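Local structure of B-agarase (Agarivorans gilvus, 5Z6P) at residues 551-556 with 565-570; 558-563 with 575-580. The protein is a glycoside hydrolase family 50 beta-agarase that probably hydrolyses the beta-1,4-glycosidic bonds of agarose. All blocks are in the same frame, centred on the assembly; numbering follows the deposited sequence.

Interaction 1. Residues 551-556 with 565-570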
loop_
_atom_site.group_PDB
_atom_site.type_symbol
_atom_site.label_atom_id
_atom_site.label_comp_id
_atom_site.label_asym_id
_atom_site.label_seq_id
_atom_site.Cartn_x
_atom_site.Cartn_y
_atom_site.Cartn_z
ATOM N N THR A 551 9.782 -3.707 -41.566
ATOM C CA THR A 551 9.954 -3.008 -42.856
ATOM C C THR A 551 8.735 -3.060 -43.784
ATOM O O THR A 551 8.230 -2.024 -44.199
ATOM C CB THR A 551 11.170 -3.531 -43.649
ATOM O OG1 THR A 551 12.273 -3.761 -42.763
ATOM C CG2 THR A 551 11.567 -2.507 -44.701
ATOM N N VAL A 552 8.286 -4.263 -44.126
ATOM C CA VAL A 552 7.099 -4.422 -44.958
ATOM C C VAL A 552 5.992 -5.081 -44.136
ATOM O O VAL A 552 6.268 -5.888 -43.239
ATOM C CB VAL A 552 7.394 -5.251 -46.244
ATOM C CG1 VAL A 552 8.387 -4.511 -47.149
ATOM C CG2 VAL A 552 7.937 -6.615 -45.897
ATOM N N ILE A 553 4.746 -4.720 -44.434
ATOM C CA ILE A 553 3.590 -5.224 -43.691
ATOM C C ILE A 553 3.451 -6.749 -43.811
ATOM O O ILE A 553 3.003 -7.416 -42.886
ATOM C CB ILE A 553 2.277 -4.502 -44.157
ATOM C CG1 ILE A 553 1.108 -4.846 -43.237
ATOM C CG2 ILE A 553 1.969 -4.785 -45.612
ATOM C CD1 ILE A 553 1.233 -4.204 -41.892
ATOM N N GLU A 554 3.877 -7.302 -44.941
ATOM C CA GLU A 554 3.842 -8.738 -45.157
ATOM C C GLU A 554 4.671 -9.492 -44.115
ATOM O O GLU A 554 4.277 -10.555 -43.637
ATOM C CB GLU A 554 4.347 -9.070 -46.570
ATOM C CG GLU A 554 3.374 -8.691 -47.677
ATOM C CD GLU A 554 3.530 -7.261 -48.227
ATOM O OE1 GLU A 554 4.342 -6.465 -47.719
ATOM O OE2 GLU A 554 2.811 -6.929 -49.191
ATOM N N ALA A 555 5.810 -8.923 -43.747
ATOM C CA ALA A 555 6.665 -9.527 -42.743
ATOM C C ALA A 555 6.017 -9.497 -41.342
ATOM O O ALA A 555 6.136 -10.446 -40.568
ATOM C CB ALA A 555 8.018 -8.828 -42.730
ATOM N N LEU A 556 5.323 -8.416 -41.021
ATOM C CA LEU A 556 4.546 -8.390 -39.785
ATOM C C LEU A 556 3.427 -9.445 -39.831
ATOM O O LEU A 556 3.188 -10.151 -38.856
ATOM C CB LEU A 556 3.956 -7.001 -39.531
ATOM C CG LEU A 556 3.034 -6.998 -38.309
ATOM C CD1 LEU A 556 3.291 -5.772 -37.443
ATOM C CD2 LEU A 556 1.585 -7.034 -38.744
ATOM N N ALA A 565 -3.513 -5.061 -44.585
ATOM C CA ALA A 565 -3.264 -4.601 -45.952
ATOM C C ALA A 565 -2.056 -3.664 -46.093
ATOM O O ALA A 565 -1.441 -3.603 -47.145
ATOM C CB ALA A 565 -4.512 -3.909 -46.503
ATOM N N SER A 566 -1.724 -2.933 -45.037
ATOM C CA SER A 566 -0.717 -1.881 -45.126
ATOM C C SER A 566 -0.378 -1.370 -43.749
ATOM O O SER A 566 -1.036 -1.718 -42.772
ATOM C CB SER A 566 -1.221 -0.707 -45.975
ATOM O OG SER A 566 -2.345 -0.092 -45.347
ATOM N N TRP A 567 0.624 -0.511 -43.678
ATOM C CA TRP A 567 0.979 0.101 -42.413
ATOM C C TRP A 567 -0.164 1.005 -41.957
ATOM O O TRP A 567 -0.443 1.105 -40.782
ATOM C CB TRP A 567 2.305 0.854 -42.537
ATOM C CG TRP A 567 3.461 -0.107 -42.662
ATOM C CD1 TRP A 567 4.275 -0.266 -43.735
ATOM C CD2 TRP A 567 3.890 -1.068 -41.683
ATOM N NE1 TRP A 567 5.198 -1.251 -43.489
ATOM C CE2 TRP A 567 4.985 -1.765 -42.233
ATOM C CE3 TRP A 567 3.473 -1.391 -40.387
ATOM C CZ2 TRP A 567 5.668 -2.775 -41.541
ATOM C CZ3 TRP A 567 4.151 -2.402 -39.689
ATOM C CH2 TRP A 567 5.235 -3.079 -40.272
ATOM N N ALA A 568 -0.828 1.631 -42.919
ATOM C CA ALA A 568 -1.983 2.476 -42.656
ATOM C C ALA A 568 -3.098 1.646 -42.012
ATOM O O ALA A 568 -3.797 2.128 -41.137
ATOM C CB ALA A 568 -2.473 3.154 -43.954
ATOM N N ASP A 569 -3.219 0.387 -42.422
ATOM C CA ASP A 569 -4.221 -0.521 -41.872
ATOM C C ASP A 569 -3.912 -0.850 -40.412
ATOM O O ASP A 569 -4.812 -0.927 -39.569
ATOM C CB ASP A 569 -4.305 -1.802 -42.715
ATOM C CG ASP A 569 -5.628 -2.552 -42.531
ATOM O OD1 ASP A 569 -6.547 -1.993 -41.912
ATOM O OD2 ASP A 569 -5.753 -3.697 -43.019
ATOM N N LEU A 570 -2.633 -1.034 -40.109
ATOM C CA LEU A 570 -2.198 -1.198 -38.728
ATOM C C LEU A 570 -2.525 0.036 -37.922
ATOM O O LEU A 570 -3.072 -0.044 -36.838
ATOM C CB LEU A 570 -0.698 -1.442 -38.654
ATOM C CG LEU A 570 -0.131 -1.563 -37.239
ATOM C CD1 LEU A 570 -0.790 -2.684 -36.509
ATOM C CD2 LEU A 570 1.375 -1.783 -37.285
#

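Interaction 2. Residues 558-563 with 575-580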
loop_
_atom_site.group_PDB
_atom_site.type_symbol
_atom_site.label_atom_id
_atom_site.label_comp_id
_atom_site.label_asym_id
_atom_site.label_seq_id
_atom_site.Cartn_x
_atom_site.Cartn_y
_atom_site.Cartn_z
ATOM N N GLN A 558 3.288 -12.249 -41.483
ATOM C CA GLN A 558 3.928 -13.552 -41.313
ATOM C C GLN A 558 4.157 -13.868 -39.831
ATOM O O GLN A 558 3.834 -14.948 -39.351
ATOM C CB GLN A 558 5.264 -13.578 -42.064
ATOM C CG GLN A 558 5.812 -14.961 -42.402
ATOM C CD GLN A 558 4.723 -15.974 -42.722
ATOM O OE1 GLN A 558 4.495 -16.926 -41.969
ATOM N NE2 GLN A 558 4.044 -15.774 -43.851
ATOM N N SER A 559 4.708 -12.896 -39.119
ATOM C CA SER A 559 5.033 -13.045 -37.705
ATOM C C SER A 559 3.794 -13.042 -36.808
ATOM O O SER A 559 3.683 -13.866 -35.911
ATOM C CB SER A 559 6.001 -11.939 -37.295
ATOM O OG SER A 559 6.067 -11.796 -35.894
ATOM N N TRP A 560 2.867 -12.122 -37.068
ATOM C CA TRP A 560 1.668 -11.982 -36.251
ATOM C C TRP A 560 0.546 -12.942 -36.647
ATOM O O TRP A 560 -0.417 -13.086 -35.913
ATOM C CB TRP A 560 1.124 -10.554 -36.326
ATOM C CG TRP A 560 1.876 -9.573 -35.530
ATOM C CD1 TRP A 560 3.148 -9.695 -35.071
ATOM C CD2 TRP A 560 1.399 -8.307 -35.075
ATOM N NE1 TRP A 560 3.502 -8.585 -34.372
ATOM C CE2 TRP A 560 2.450 -7.716 -34.355
ATOM C CE3 TRP A 560 0.196 -7.617 -35.221
ATOM C CZ2 TRP A 560 2.327 -6.462 -33.771
ATOM C CZ3 TRP A 560 0.072 -6.378 -34.636
ATOM C CH2 TRP A 560 1.138 -5.804 -33.925
ATOM N N GLN A 561 0.684 -13.577 -37.809
ATOM C CA GLN A 561 -0.371 -14.395 -38.408
ATOM C C GLN A 561 -1.631 -13.560 -38.595
ATOM O O GLN A 561 -2.718 -13.962 -38.205
ATOM C CB GLN A 561 -0.652 -15.641 -37.562
ATOM C CG GLN A 561 0.509 -16.647 -37.497
ATOM C CD GLN A 561 0.843 -17.286 -38.846
ATOM O OE1 GLN A 561 0.099 -17.149 -39.816
ATOM N NE2 GLN A 561 1.974 -17.982 -38.909
ATOM N N THR A 562 -1.449 -12.373 -39.173
ATOM C CA THR A 562 -2.533 -11.444 -39.464
ATOM C C THR A 562 -2.641 -11.212 -40.970
ATOM O O THR A 562 -1.797 -11.669 -41.717
ATOM C CB THR A 562 -2.324 -10.088 -38.760
ATOM O OG1 THR A 562 -1.028 -9.569 -39.099
ATOM C CG2 THR A 562 -2.451 -10.240 -37.232
ATOM N N ASN A 563 -3.673 -10.504 -41.412
ATOM C CA ASN A 563 -3.829 -10.200 -42.835
ATOM C C ASN A 563 -3.976 -8.703 -43.068
ATOM O O ASN A 563 -4.887 -8.280 -43.772
ATOM C CB ASN A 563 -5.057 -10.907 -43.443
ATOM C CG ASN A 563 -5.157 -12.372 -43.066
ATOM O OD1 ASN A 563 -6.143 -12.799 -42.468
ATOM N ND2 ASN A 563 -4.156 -13.151 -43.428
ATOM N N LYS A 575 -7.378 -5.236 -33.465
ATOM C CA LYS A 575 -7.968 -5.837 -32.279
ATOM C C LYS A 575 -8.090 -7.338 -32.488
ATOM O O LYS A 575 -7.923 -7.829 -33.602
ATOM C CB LYS A 575 -9.343 -5.229 -31.991
ATOM C CG LYS A 575 -9.311 -3.772 -31.594
ATOM C CD LYS A 575 -10.699 -3.226 -31.393
ATOM C CE LYS A 575 -10.647 -1.740 -31.108
ATOM N NZ LYS A 575 -12.001 -1.134 -30.976
ATOM N N GLY A 576 -8.385 -8.064 -31.417
ATOM C CA GLY A 576 -8.558 -9.498 -31.511
ATOM C C GLY A 576 -7.272 -10.233 -31.838
ATOM O O GLY A 576 -7.294 -11.272 -32.497
ATOM N N LEU A 577 -6.150 -9.688 -31.368
ATOM C CA LEU A 577 -4.846 -10.293 -31.588
ATOM C C LEU A 577 -4.762 -11.585 -30.791
ATOM O O LEU A 577 -5.297 -11.675 -29.691
ATOM C CB LEU A 577 -3.721 -9.331 -31.186
ATOM C CG LEU A 577 -3.635 -7.998 -31.940
ATOM C CD1 LEU A 577 -2.546 -7.117 -31.349
ATOM C CD2 LEU A 577 -3.412 -8.199 -33.436
ATOM N N THR A 578 -4.103 -12.590 -31.348
ATOM C CA THR A 578 -4.073 -13.896 -30.708
ATOM C C THR A 578 -2.990 -13.977 -29.633
ATOM O O THR A 578 -2.984 -14.903 -28.833
ATOM C CB THR A 578 -3.863 -15.017 -31.740
ATOM O OG1 THR A 578 -2.520 -14.975 -32.244
ATOM C CG2 THR A 578 -4.845 -14.852 -32.894
ATOM N N HIS A 579 -2.084 -13.003 -29.627
ATOM C CA HIS A 579 -0.999 -12.945 -28.656
ATOM C C HIS A 579 -0.045 -14.144 -28.769
ATOM O O HIS A 579 0.224 -14.799 -27.774
ATOM C CB HIS A 579 -1.548 -12.875 -27.220
ATOM C CG HIS A 579 -2.562 -11.798 -26.989
ATOM N ND1 HIS A 579 -2.631 -10.650 -27.758
ATOM C CD2 HIS A 579 -3.557 -11.689 -26.081
ATOM C CE1 HIS A 579 -3.620 -9.892 -27.332
ATOM N NE2 HIS A 579 -4.199 -10.499 -26.308
ATOM N N ASN A 580 0.492 -14.427 -29.957
ATOM C CA ASN A 580 1.460 -15.517 -30.069
ATOM C C ASN A 580 2.797 -15.069 -29.505
ATOM O O ASN A 580 2.908 -13.956 -29.006
ATOM C CB ASN A 580 1.593 -16.019 -31.526
ATOM C CG ASN A 580 1.955 -14.915 -32.525
ATOM O OD1 ASN A 580 2.603 -13.933 -32.191
ATOM N ND2 ASN A 580 1.527 -15.090 -33.758
HETATM O O HOH W 1 -3.120 -12.041 -34.159
#

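Interaction 1. Residues 551-556 with 565-570
The indole of W567 lies across the first turn of the helix that starts at I553, and I553 fills the hollow beneath it. Its CD1 sits over the six-membered ring, 4.1 Å from the centroid and only 17° off the normal, a CH-pi contact; the CA of I553 lies under the same face. With CG1 anti to the backbone N (chi1 -171°), the chain of I553 runs out under the ring and puts CD1 3.5 Å from S566 O. The other branch, CG2, rests against the carbonyl oxygen of A565, 3.9 Å away, so the two branches lie along the backbone of A565 and S566, CG2 toward A565 and CD1 toward the S566 carbonyl. At the far end of the indole, L556 CD1 meets W567 CZ3 at 4.1 Å, approaching obliquely, and reaches on towards L570 CD2. The ring's polar edge is used too: W567 NE1 donates to T551 O at 3.2 Å, a bent bond (141°) that arrives above the carbonyl plane. Y550 and K547 of helix 537-550 also touch the indole. S566 is the N-cap of helix 567-572, its OG accepting from D569 N at 3.1 Å. This is plain helix-to-helix packing in a run of short helices joined by tight turns: a tryptophan from the first turn of helix 567-572 covers the break between helices 537-550 and 553-560, where T551 has positive phi.

Interaction 2. Residues 558-563 with 575-580
N580 ND2 donates to S559 O at 3.3 Å, and this is the direct hydrogen bond between the two segments. The amide nitrogen lies in the carbonyl plane, on a lone pair of the oxygen, but the N-H is not aimed straight at it (136°), and S559 O is 32° out of the plane of the amide. W560 O is the next oxygen round, 3.5 Å from the same ND2. The other end of the amide is taken as well: N580 is the N-cap of helix 581-609, and its OD1 accepts from Q583 N. A chi1 of 56° sets CG between the backbone N and the carbonyl carbon, which places ND2 near the end of helix 553-560 while OD1 caps helix 581-609. Q561, whose positive phi marks the departure from helix 553-560, brings CG to 4.2 Å from N580 ND2, its own amide turned nearly perpendicular to that of N580.

Beside this polar pair, L577 CD2 packs obliquely against the indole of W560, 4.1 Å from CE3, and comes within 4.4 Å of T562 CG2. The indole NE1 is itself bonded to D586 OD2, which ties the ring to helix 581-609. One water completes the contact: T578 N donates to it at 3.0 Å, while its own bond to W560 O is weak.

Chemically, with an acceptor (S559 O) at its nitrogen and a donor (Q583 N) at its oxygen, the N580 amide has one sensible orientation; it uses a carbonyl from the last turn of one helix and an N-H from the first turn of the next.

Overall arrangement
The two contacts interlock along the chain: 551-556, 558-563, 565-570 and 575-580 follow in order, with interaction 1 joining the first and third segments and interaction 2 the second and fourth. Helix 553-560 serves both, its start in interaction 1 and its end in interaction 2. Their centres are 12 Å apart, and they meet directly where L556 CD2 lies 3.7 Å from T562 OG1 and L570 CD1 lies 4.2 Å from W560 CZ3. Together they tie the short helices 553-560 and 567-572, which come between helices 537-550 and 581-609 in the chain, into a helical excursion at the periphery; interaction 1 also touches the former helix and interaction 2 the latter. Their centres lie about 43 Å and 37 Å from the centre of the chain.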